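Local coordinates for scarecrow-like protein 3 (PDB 6KPB), which probably acts as a transcription factor of the GRAS family in plant development and binds zinc finger proteins of the IDD group, among them JACKDAW, at residues G90-M93 with Q94-A98; E131-H134 with V135-L138; I390-K394 with M395-E399; I401-I404 with I405-G409. All blocks are in the same frame, centred on the assembly; numbering follows the deposited sequence.

Interaction 1: G90-M93 with Q94-A98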
loop_
_atom_site.group_PDB
_atom_site.type_symbol
_atom_site.label_atom_id
_atom_site.label_comp_id
_atom_site.label_asym_id
_atom_site.label_seq_id
_atom_site.Cartn_x
_atom_site.Cartn_y
_atom_site.Cartn_z
ATOM N N GLY A 90 10.552 -16.962 6.756
ATOM C CA GLY A 90 11.046 -18.112 7.487
ATOM C C GLY A 90 10.469 -19.425 7.005
ATOM O O GLY A 90 10.004 -19.531 5.866
ATOM N N ASP A 91 10.497 -20.438 7.867
ATOM C CA ASP A 91 9.946 -21.739 7.520
ATOM C C ASP A 91 8.421 -21.667 7.566
ATOM O O ASP A 91 7.830 -20.602 7.768
ATOM C CB ASP A 91 10.517 -22.820 8.437
ATOM C CG ASP A 91 9.897 -22.810 9.822
ATOM O OD1 ASP A 91 8.839 -23.448 10.002
ATOM O OD2 ASP A 91 10.464 -22.169 10.731
ATOM N N THR A 92 7.766 -22.815 7.378
ATOM C CA THR A 92 6.308 -22.839 7.272
ATOM C C THR A 92 5.649 -22.262 8.518
ATOM O O THR A 92 4.725 -21.444 8.424
ATOM C CB THR A 92 5.828 -24.269 7.027
ATOM O OG1 THR A 92 6.547 -24.828 5.924
ATOM C CG2 THR A 92 4.334 -24.296 6.719
ATOM N N MET A 93 6.109 -22.677 9.701
ATOM C CA MET A 93 5.487 -22.208 10.934
ATOM C C MET A 93 5.755 -20.728 11.174
ATOM O O MET A 93 4.894 -20.026 11.716
ATOM C CB MET A 93 5.974 -23.036 12.121
ATOM C CG MET A 93 4.996 -23.040 13.275
ATOM S SD MET A 93 3.398 -23.699 12.763
ATOM C CE MET A 93 2.282 -22.701 13.744
ATOM N N GLN A 94 6.929 -20.234 10.776
ATOM C CA GLN A 94 7.204 -18.807 10.901
ATOM C C GLN A 94 6.284 -17.994 10.004
ATOM O O GLN A 94 5.809 -16.921 10.396
ATOM C CB GLN A 94 8.665 -18.515 10.563
ATOM C CG GLN A 94 9.662 -19.245 11.436
ATOM C CD GLN A 94 11.091 -18.811 11.180
ATOM O OE1 GLN A 94 11.815 -19.436 10.404
ATOM N NE2 GLN A 94 11.509 -17.737 11.840
ATOM N N ARG A 95 6.027 -18.484 8.791
ATOM C CA ARG A 95 5.136 -17.776 7.880
ATOM C C ARG A 95 3.694 -17.843 8.372
ATOM O O ARG A 95 2.988 -16.828 8.387
ATOM C CB ARG A 95 5.273 -18.353 6.470
ATOM C CG ARG A 95 6.691 -18.238 5.906
ATOM C CD ARG A 95 6.946 -19.245 4.792
ATOM N NE ARG A 95 6.889 -18.644 3.462
ATOM C CZ ARG A 95 7.951 -18.197 2.800
ATOM N NH1 ARG A 95 9.155 -18.279 3.344
ATOM N NH2 ARG A 95 7.808 -17.665 1.592
ATOM N N ILE A 96 3.248 -19.028 8.796
ATOM C CA ILE A 96 1.905 -19.172 9.360
ATOM C C ILE A 96 1.721 -18.228 10.540
ATOM O O ILE A 96 0.734 -17.486 10.620
ATOM C CB ILE A 96 1.648 -20.634 9.768
ATOM C CG1 ILE A 96 1.387 -21.504 8.538
ATOM C CG2 ILE A 96 0.480 -20.719 10.743
ATOM C CD1 ILE A 96 -0.015 -21.376 7.992
ATOM N N ALA A 97 2.676 -18.240 11.473
ATOM C CA ALA A 97 2.575 -17.381 12.647
ATOM C C ALA A 97 2.512 -15.908 12.267
ATOM O O ALA A 97 1.827 -15.129 12.935
ATOM C CB ALA A 97 3.753 -17.636 13.585
ATOM N N ALA A 98 3.200 -15.510 11.192
ATOM C CA ALA A 98 3.226 -14.100 10.813
ATOM C C ALA A 98 1.838 -13.597 10.433
ATOM O O ALA A 98 1.439 -12.497 10.832
ATOM C CB ALA A 98 4.206 -13.883 9.661
#
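Asp91 and Gln94 form a capping box at the first turn of helix 92-109, yet two of their side-chain oxygens, both acceptors, lie close together. Arg95 also reaches back past the cap to Gly90. Asp91 N donates to Gln94 OE1 at 3.0 Å, the donor standing 35° out of the amide plane, while Asp91, as N-cap, accepts from Met93 N through OD1. The Asp91 carboxylate is swung between its own backbone N and carbonyl carbon (chi1 76°), which brings OD1 to Met93 N, met from above the carboxylate plane, and OD2 beside Gln94. There Asp91 OD2 and Gln94 OE1 lie 3.1 Å apart; the salt bridge from Arg52 to Asp91 OD2 probably eases this. The other end of the Gln94 amide, NE2, is bonded to Leu85 O.

Behind the cap the ordinary helical pattern starts with Arg95 N on Asp91 O, then Ile96 N on Thr92 O. Apolar contact is slight: the methyl CE of Met93 meets Ile96 CG2 at 4.0 Å, and both Thr92 and Met93 also pack on apolar side chains of the bound peptide. This first turn, in the predicted leucine repeat I, therefore also forms part of the partner-binding surface. Arg95 bends at chi3 (103°) to bring its guanidinium edge to Gly90, where NH1 donates in plane to the carbonyl O at 2.9 Å.

Interaction 2: E131-H134 with V135-L138; sequences EEIH and VRRL
His134, Arg136 and Val135 carry most of this packing between residues three and four apart along helix 129-142. The His134 ring leaves the helix with CG anti to the backbone N (chi1 -179°), a course that lays one face against Leu138 of the next turn. Leu138 CD1 makes an off-centre CH-pi contact, 4.1 Å from the His134 ring centroid and 29° off its normal, and comes nearest to NE2. At the edge of the same ring, Arg137 NH2 approaches His134 CE1 at 4.1 Å, with guanidinium and ring steeply inclined to each other; the firmer partner of Arg137 is Glu141, in a salt bridge one turn on.

Arg136 runs extended beside Glu132, pointing the same way, and folds one guanidinium face over the Glu132 carbonyl O. Glu132 O already accepts from Arg136 N at 3.2 Å and also touches Val135 CG1. The charged ends stay apart, Arg136 NH2 lying 4.1 Å from Glu132 OE1, which is hydrogen-bonded to Gln205 instead. The other terminal nitrogen, Arg136 NH1, lies 3.9 Å from Ile133 CG1. An alanine in place of Arg136 is likely to uncover the Glu132 carbonyl and leave the Glu132 carboxylate without its nearby positive charge.

Ile133 and Arg136 both pack on Val208 of helix 206-223, whereas His134 and Leu138 face helix 387-406. The chemistry is thus divided: the opposite charges of Arg136 and Glu132 probably attract, though too far apart for a salt bridge, while His134 and Leu138 meet through dispersion.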
loop_
_atom_site.group_PDB
_atom_site.type_symbol
_atom_site.label_atom_id
_atom_site.label_comp_id
_atom_site.label_asym_id
_atom_site.label_seq_id
_atom_site.Cartn_x
_atom_site.Cartn_y
_atom_site.Cartn_z
ATOM N N GLU A 131 -2.162 -6.324 -9.887
ATOM C CA GLU A 131 -1.585 -7.257 -8.924
ATOM C C GLU A 131 -2.581 -8.344 -8.538
ATOM O O GLU A 131 -2.200 -9.507 -8.361
ATOM C CB GLU A 131 -1.102 -6.505 -7.686
ATOM C CG GLU A 131 0.342 -6.044 -7.770
ATOM C CD GLU A 131 1.320 -7.203 -7.749
ATOM O OE1 GLU A 131 1.428 -7.874 -6.701
ATOM O OE2 GLU A 131 1.974 -7.449 -8.784
ATOM N N GLU A 132 -3.859 -7.985 -8.403
ATOM C CA GLU A 132 -4.865 -8.971 -8.023
ATOM C C GLU A 132 -5.075 -10.001 -9.126
ATOM O O GLU A 132 -5.253 -11.192 -8.845
ATOM C CB GLU A 132 -6.177 -8.269 -7.672
ATOM C CG GLU A 132 -6.122 -7.505 -6.354
ATOM C CD GLU A 132 -7.329 -6.613 -6.132
ATOM O OE1 GLU A 132 -8.076 -6.365 -7.102
ATOM O OE2 GLU A 132 -7.529 -6.156 -4.986
ATOM N N ILE A 133 -5.058 -9.567 -10.389
ATOM C CA ILE A 133 -5.095 -10.519 -11.495
ATOM C C ILE A 133 -3.877 -11.431 -11.444
ATOM O O ILE A 133 -3.975 -12.643 -11.676
ATOM C CB ILE A 133 -5.185 -9.779 -12.843
ATOM C CG1 ILE A 133 -6.500 -9.011 -12.957
ATOM C CG2 ILE A 133 -5.040 -10.757 -13.999
ATOM C CD1 ILE A 133 -6.643 -8.256 -14.264
ATOM N N HIS A 134 -2.712 -10.863 -11.123
ATOM C CA HIS A 134 -1.480 -11.642 -11.096
ATOM C C HIS A 134 -1.533 -12.734 -10.032
ATOM O O HIS A 134 -1.144 -13.880 -10.290
ATOM C CB HIS A 134 -0.287 -10.713 -10.861
ATOM C CG HIS A 134 1.032 -11.420 -10.835
ATOM N ND1 HIS A 134 1.488 -12.183 -11.888
ATOM C CD2 HIS A 134 1.995 -11.476 -9.885
ATOM C CE1 HIS A 134 2.674 -12.681 -11.588
ATOM N NE2 HIS A 134 3.004 -12.267 -10.378
ATOM N N VAL A 135 -2.017 -12.407 -8.832
ATOM C CA VAL A 135 -2.029 -13.401 -7.763
ATOM C C VAL A 135 -3.056 -14.494 -8.047
ATOM O O VAL A 135 -2.846 -15.658 -7.681
ATOM C CB VAL A 135 -2.262 -12.727 -6.397
ATOM C CG1 VAL A 135 -3.677 -12.179 -6.284
ATOM C CG2 VAL A 135 -1.966 -13.696 -5.260
ATOM N N ARG A 136 -4.167 -14.158 -8.713
ATOM C CA ARG A 136 -5.133 -15.187 -9.090
ATOM C C ARG A 136 -4.551 -16.128 -10.136
ATOM O O ARG A 136 -4.815 -17.335 -10.109
ATOM C CB ARG A 136 -6.422 -14.552 -9.610
ATOM C CG ARG A 136 -7.182 -13.743 -8.575
ATOM C CD ARG A 136 -8.582 -13.408 -9.058
ATOM N NE ARG A 136 -9.091 -12.190 -8.436
ATOM C CZ ARG A 136 -9.118 -11.005 -9.037
ATOM N NH1 ARG A 136 -8.672 -10.880 -10.279
ATOM N NH2 ARG A 136 -9.598 -9.945 -8.398
ATOM N N ARG A 137 -3.764 -15.590 -11.072
ATOM C CA ARG A 137 -3.083 -16.446 -12.038
ATOM C C ARG A 137 -2.119 -17.392 -11.335
ATOM O O ARG A 137 -2.013 -18.569 -11.699
ATOM C CB ARG A 137 -2.352 -15.587 -13.072
ATOM C CG ARG A 137 -2.011 -16.303 -14.375
ATOM C CD ARG A 137 -0.668 -17.022 -14.306
ATOM N NE ARG A 137 0.465 -16.112 -14.452
ATOM C CZ ARG A 137 1.736 -16.464 -14.277
ATOM N NH1 ARG A 137 2.044 -17.709 -13.940
ATOM N NH2 ARG A 137 2.702 -15.569 -14.435
ATOM N N LEU A 138 -1.415 -16.895 -10.312
ATOM C CA LEU A 138 -0.474 -17.736 -9.579
ATOM C C LEU A 138 -1.190 -18.870 -8.855
ATOM O O LEU A 138 -0.730 -20.018 -8.878
ATOM C CB LEU A 138 0.327 -16.890 -8.591
ATOM C CG LEU A 138 1.339 -15.911 -9.193
ATOM C CD1 LEU A 138 1.930 -15.019 -8.114
ATOM C CD2 LEU A 138 2.437 -16.668 -9.927
#

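Interaction 3: I390-K394 with M395-E399; sequences IKVEK and MLFGE
Val392 CG1 stands anti to its backbone N (chi1 169°), and Phe397 turns its ring back beside its own N (chi1 -55°), a pairing that brings the two side chains alongside each other, pointing the same way. Val392 CG1 meets Phe397 CE2 at 3.8 Å, with CZ of the same ring slightly farther off; the Val392 carbonyl O lies over one ring face. Leu396 CD1 touches the same methyl, Val392 CG1, at 4.3 Å, so residues four and five positions on share one apolar patch.

That i to i+5 partnership follows from a pi-type widening of helix 387-406. Val392 O takes two donors: Phe397 N nearly in line with the carbonyl, at 3.3 Å, and Leu396 N at 3.2 Å from 39° above its plane. One step on, Gly398 N makes a weak bond to Glu393 O, and Glu399 N another to Lys394 O. Before the bulge, Met395 N to Lys391 O is a standard helical bond of 2.7 Å. A side chain at Gly398 would run into Lys394 O, so the glycine fits the widened turn.

Around the turn, Phe397 packs on Leu374 of helix 360-381 and Val392 on Leu138 of helix 129-142, while the Glu393 carboxylate is held by salt bridges from Arg389 and Arg95. In the predicted PFYRE region, then, the wide turn is bound by a shared carbonyl and by backbone bonds that are partly weak, with the Val392, Leu396 and Phe397 side chains packed beside them.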
loop_
_atom_site.group_PDB
_atom_site.type_symbol
_atom_site.label_atom_id
_atom_site.label_comp_id
_atom_site.label_asym_id
_atom_site.label_seq_id
_atom_site.Cartn_x
_atom_site.Cartn_y
_atom_site.Cartn_z
ATOM N N ILE A 390 5.318 -15.841 -1.884
ATOM C CA ILE A 390 4.980 -14.831 -0.885
ATOM C C ILE A 390 3.705 -14.095 -1.276
ATOM O O ILE A 390 2.849 -13.818 -0.425
ATOM C CB ILE A 390 6.157 -13.860 -0.686
ATOM C CG1 ILE A 390 7.400 -14.619 -0.210
ATOM C CG2 ILE A 390 5.786 -12.769 0.308
ATOM C CD1 ILE A 390 8.567 -13.721 0.133
ATOM N N LYS A 391 3.554 -13.768 -2.564
ATOM C CA LYS A 391 2.337 -13.102 -3.023
ATOM C C LYS A 391 1.101 -13.936 -2.707
ATOM O O LYS A 391 0.107 -13.421 -2.181
ATOM C CB LYS A 391 2.414 -12.824 -4.524
ATOM C CG LYS A 391 3.279 -11.642 -4.913
ATOM C CD LYS A 391 2.715 -10.953 -6.148
ATOM C CE LYS A 391 3.803 -10.257 -6.946
ATOM N NZ LYS A 391 4.746 -11.240 -7.545
ATOM N N VAL A 392 1.146 -15.231 -3.025
ATOM C CA VAL A 392 0.013 -16.107 -2.736
ATOM C C VAL A 392 -0.210 -16.203 -1.233
ATOM O O VAL A 392 -1.341 -16.090 -0.744
ATOM C CB VAL A 392 0.234 -17.493 -3.368
ATOM C CG1 VAL A 392 -0.794 -18.488 -2.851
ATOM C CG2 VAL A 392 0.175 -17.399 -4.885
ATOM N N GLU A 393 0.871 -16.400 -0.474
ATOM C CA GLU A 393 0.743 -16.560 0.971
ATOM C C GLU A 393 0.184 -15.303 1.626
ATOM O O GLU A 393 -0.597 -15.389 2.580
ATOM C CB GLU A 393 2.096 -16.936 1.576
ATOM C CG GLU A 393 2.513 -18.373 1.296
ATOM C CD GLU A 393 3.956 -18.651 1.673
ATOM O OE1 GLU A 393 4.716 -17.680 1.885
ATOM O OE2 GLU A 393 4.332 -19.839 1.755
ATOM N N LYS A 394 0.558 -14.126 1.123
ATOM C CA LYS A 394 0.094 -12.871 1.708
ATOM C C LYS A 394 -1.247 -12.422 1.132
ATOM O O LYS A 394 -2.223 -12.255 1.871
ATOM C CB LYS A 394 1.110 -11.792 1.499
ATOM C CG LYS A 394 0.504 -10.426 1.475
ATOM C CD LYS A 394 1.321 -9.424 2.232
ATOM C CE LYS A 394 0.431 -8.643 3.166
ATOM N NZ LYS A 394 0.996 -7.318 3.474
ATOM N N MET A 395 -1.307 -12.211 -0.186
ATOM C CA MET A 395 -2.476 -11.575 -0.786
ATOM C C MET A 395 -3.706 -12.472 -0.793
ATOM O O MET A 395 -4.823 -11.960 -0.913
ATOM C CB MET A 395 -2.158 -11.124 -2.212
ATOM C CG MET A 395 -1.040 -10.101 -2.302
ATOM S SD MET A 395 -0.898 -9.351 -3.935
ATOM C CE MET A 395 0.452 -8.205 -3.649
ATOM N N LEU A 396 -3.537 -13.788 -0.668
ATOM C CA LEU A 396 -4.662 -14.717 -0.683
ATOM C C LEU A 396 -4.890 -15.326 0.697
ATOM O O LEU A 396 -5.861 -14.972 1.371
ATOM C CB LEU A 396 -4.444 -15.806 -1.735
ATOM C CG LEU A 396 -4.538 -15.339 -3.189
ATOM C CD1 LEU A 396 -4.373 -16.509 -4.147
ATOM C CD2 LEU A 396 -5.856 -14.621 -3.436
ATOM N N PHE A 397 -4.021 -16.240 1.138
ATOM C CA PHE A 397 -4.227 -16.894 2.426
ATOM C C PHE A 397 -4.160 -15.893 3.570
ATOM O O PHE A 397 -4.929 -15.988 4.533
ATOM C CB PHE A 397 -3.192 -18.001 2.625
ATOM C CG PHE A 397 -3.158 -19.010 1.512
ATOM C CD1 PHE A 397 -4.311 -19.338 0.818
ATOM C CD2 PHE A 397 -1.969 -19.626 1.157
ATOM C CE1 PHE A 397 -4.279 -20.265 -0.207
ATOM C CE2 PHE A 397 -1.931 -20.552 0.133
ATOM C CZ PHE A 397 -3.088 -20.872 -0.549
ATOM N N GLY A 398 -3.248 -14.923 3.482
ATOM C CA GLY A 398 -3.151 -13.918 4.527
ATOM C C GLY A 398 -4.416 -13.093 4.660
ATOM O O GLY A 398 -4.852 -12.784 5.771
ATOM N N GLU A 399 -5.026 -12.730 3.529
ATOM C CA GLU A 399 -6.271 -11.971 3.580
ATOM C C GLU A 399 -7.410 -12.815 4.137
ATOM O O GLU A 399 -8.235 -12.318 4.912
ATOM C CB GLU A 399 -6.622 -11.442 2.191
ATOM C CG GLU A 399 -5.829 -10.213 1.798
ATOM C CD GLU A 399 -6.006 -9.078 2.788
ATOM O OE1 GLU A 399 -7.157 -8.823 3.203
ATOM O OE2 GLU A 399 -4.993 -8.451 3.162
#

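Interaction 4: I401-I404 with I405-G409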
loop_
_atom_site.group_PDB
_atom_site.type_symbol
_atom_site.label_atom_id
_atom_site.label_comp_id
_atom_site.label_asym_id
_atom_site.label_seq_id
_atom_site.Cartn_x
_atom_site.Cartn_y
_atom_site.Cartn_z
ATOM N N ILE A 401 -7.054 -15.468 6.195
ATOM C CA ILE A 401 -6.757 -15.647 7.615
ATOM C C ILE A 401 -7.133 -14.394 8.395
ATOM O O ILE A 401 -7.786 -14.464 9.443
ATOM C CB ILE A 401 -5.274 -16.012 7.810
ATOM C CG1 ILE A 401 -5.003 -17.437 7.323
ATOM C CG2 ILE A 401 -4.868 -15.854 9.268
ATOM C CD1 ILE A 401 -3.532 -17.774 7.221
ATOM N N LYS A 402 -6.732 -13.226 7.886
ATOM C CA LYS A 402 -7.050 -11.968 8.554
ATOM C C LYS A 402 -8.555 -11.763 8.670
ATOM O O LYS A 402 -9.049 -11.306 9.708
ATOM C CB LYS A 402 -6.403 -10.805 7.799
ATOM C CG LYS A 402 -6.820 -9.426 8.277
ATOM C CD LYS A 402 -5.988 -8.344 7.601
ATOM C CE LYS A 402 -6.860 -7.346 6.856
ATOM N NZ LYS A 402 -6.045 -6.270 6.222
ATOM N N ASN A 403 -9.303 -12.107 7.620
ATOM C CA ASN A 403 -10.748 -11.915 7.653
ATOM C C ASN A 403 -11.427 -12.907 8.588
ATOM O O ASN A 403 -12.421 -12.564 9.238
ATOM C CB ASN A 403 -11.324 -12.029 6.242
ATOM C CG ASN A 403 -12.793 -11.655 6.181
ATOM O OD1 ASN A 403 -13.661 -12.518 6.050
ATOM N ND2 ASN A 403 -13.077 -10.363 6.284
ATOM N N ILE A 404 -10.907 -14.134 8.672
ATOM C CA ILE A 404 -11.495 -15.133 9.558
ATOM C C ILE A 404 -11.269 -14.771 11.022
ATOM O O ILE A 404 -12.133 -15.020 11.871
ATOM C CB ILE A 404 -10.924 -16.527 9.228
ATOM C CG1 ILE A 404 -11.393 -16.988 7.847
ATOM C CG2 ILE A 404 -11.319 -17.544 10.288
ATOM C CD1 ILE A 404 -10.658 -18.206 7.332
ATOM N N ILE A 405 -10.132 -14.161 11.343
ATOM C CA ILE A 405 -9.706 -13.998 12.727
ATOM C C ILE A 405 -10.065 -12.623 13.278
ATOM O O ILE A 405 -10.443 -12.501 14.444
ATOM C CB ILE A 405 -8.191 -14.270 12.845
ATOM C CG1 ILE A 405 -7.879 -15.718 12.460
ATOM C CG2 ILE A 405 -7.695 -13.981 14.254
ATOM C CD1 ILE A 405 -8.521 -16.743 13.368
ATOM N N SER A 406 -9.968 -11.576 12.460
ATOM C CA SER A 406 -10.091 -10.210 12.953
ATOM C C SER A 406 -11.424 -9.547 12.626
ATOM O O SER A 406 -11.665 -8.430 13.093
ATOM C CB SER A 406 -8.950 -9.349 12.405
ATOM O OG SER A 406 -9.128 -9.083 11.025
ATOM N N CYS A 407 -12.293 -10.187 11.849
ATOM C CA CYS A 407 -13.549 -9.576 11.440
ATOM C C CYS A 407 -14.738 -10.287 12.075
ATOM O O CYS A 407 -14.650 -11.440 12.506
ATOM C CB CYS A 407 -13.694 -9.581 9.914
ATOM S SG CYS A 407 -12.565 -8.456 9.062
ATOM N N GLU A 408 -15.864 -9.573 12.125
ATOM C CA GLU A 408 -17.103 -10.092 12.684
ATOM C C GLU A 408 -18.287 -9.536 11.904
ATOM O O GLU A 408 -18.154 -8.606 11.103
ATOM C CB GLU A 408 -17.245 -9.748 14.174
ATOM C CG GLU A 408 -16.437 -10.639 15.105
ATOM C CD GLU A 408 -16.903 -12.083 15.085
ATOM O OE1 GLU A 408 -18.050 -12.342 14.661
ATOM O OE2 GLU A 408 -16.119 -12.966 15.494
ATOM N N GLY A 409 -19.456 -10.123 12.154
ATOM C CA GLY A 409 -20.677 -9.663 11.510
ATOM C C GLY A 409 -20.607 -9.810 10.005
ATOM O O GLY A 409 -20.052 -10.778 9.474
#
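Hydrogen bonds converge on Lys402 O near residues 405-406 of helix 387-406, where the predicted PFYRE region gives way to the predicted SAW region. Ser406 grips Lys402 O twice, through N at 2.9 Å and through OG at 2.6 Å, from opposite faces of the carbonyl plane; the hydroxyl stands 38° above it. Ser406 OG sits between its own backbone N and carbonyl carbon (chi1 72°), the rotation that returns it to the preceding turn. Ile405 N bonds mainly to Ile401 O at 3.0 Å and only weakly to Lys402 O. A valine in place of Ser406 would probably leave Lys402 O with Ser406's backbone N as its main donor and weaken the hold on this turn.

Apolar contacts are looser. Ile401 CG2 meets Ile405 CG1 at 4.4 Å, and Ile404 CG2 approaches Ile405 CD1 at 4.2 Å; these isoleucines pack on helix 360-381, with Tyr371 touching both Ile401 and Ile404.

A further contact is a close approach, Cys407 SG 3.4 Å from Asn403 ND2. That amide is bonded to Glu411 O through ND2 and to Glu414 N through OD1. This turn thus combines a carbonyl that accepts two hydrogen bonds from one serine with an asparagine tying the helix to the chain after it.

Along the chain the contacts come in order, from helix 92-109 (interaction 1) through helix 129-142 (interaction 2) to helix 387-406, which carries both 3 and 4, their centres 15 Å apart. Interaction 3 is the meeting point: its centre lies 12 Å from that of interaction 1, joined by the Arg95-Glu393 salt bridge, and 11 Å from that of interaction 2, where Val135 packs on Leu396 and Glu131 on Met395. Interactions 1 and 2 do not touch; interaction 4 follows 3 in sequence and comes within about 5 Å (nearest atoms) of interaction 1. Helix 387-406 therefore lies between helices 92-109 and 129-142, linking the peptide-contacting helix to the one in which the predicted VHIID region begins.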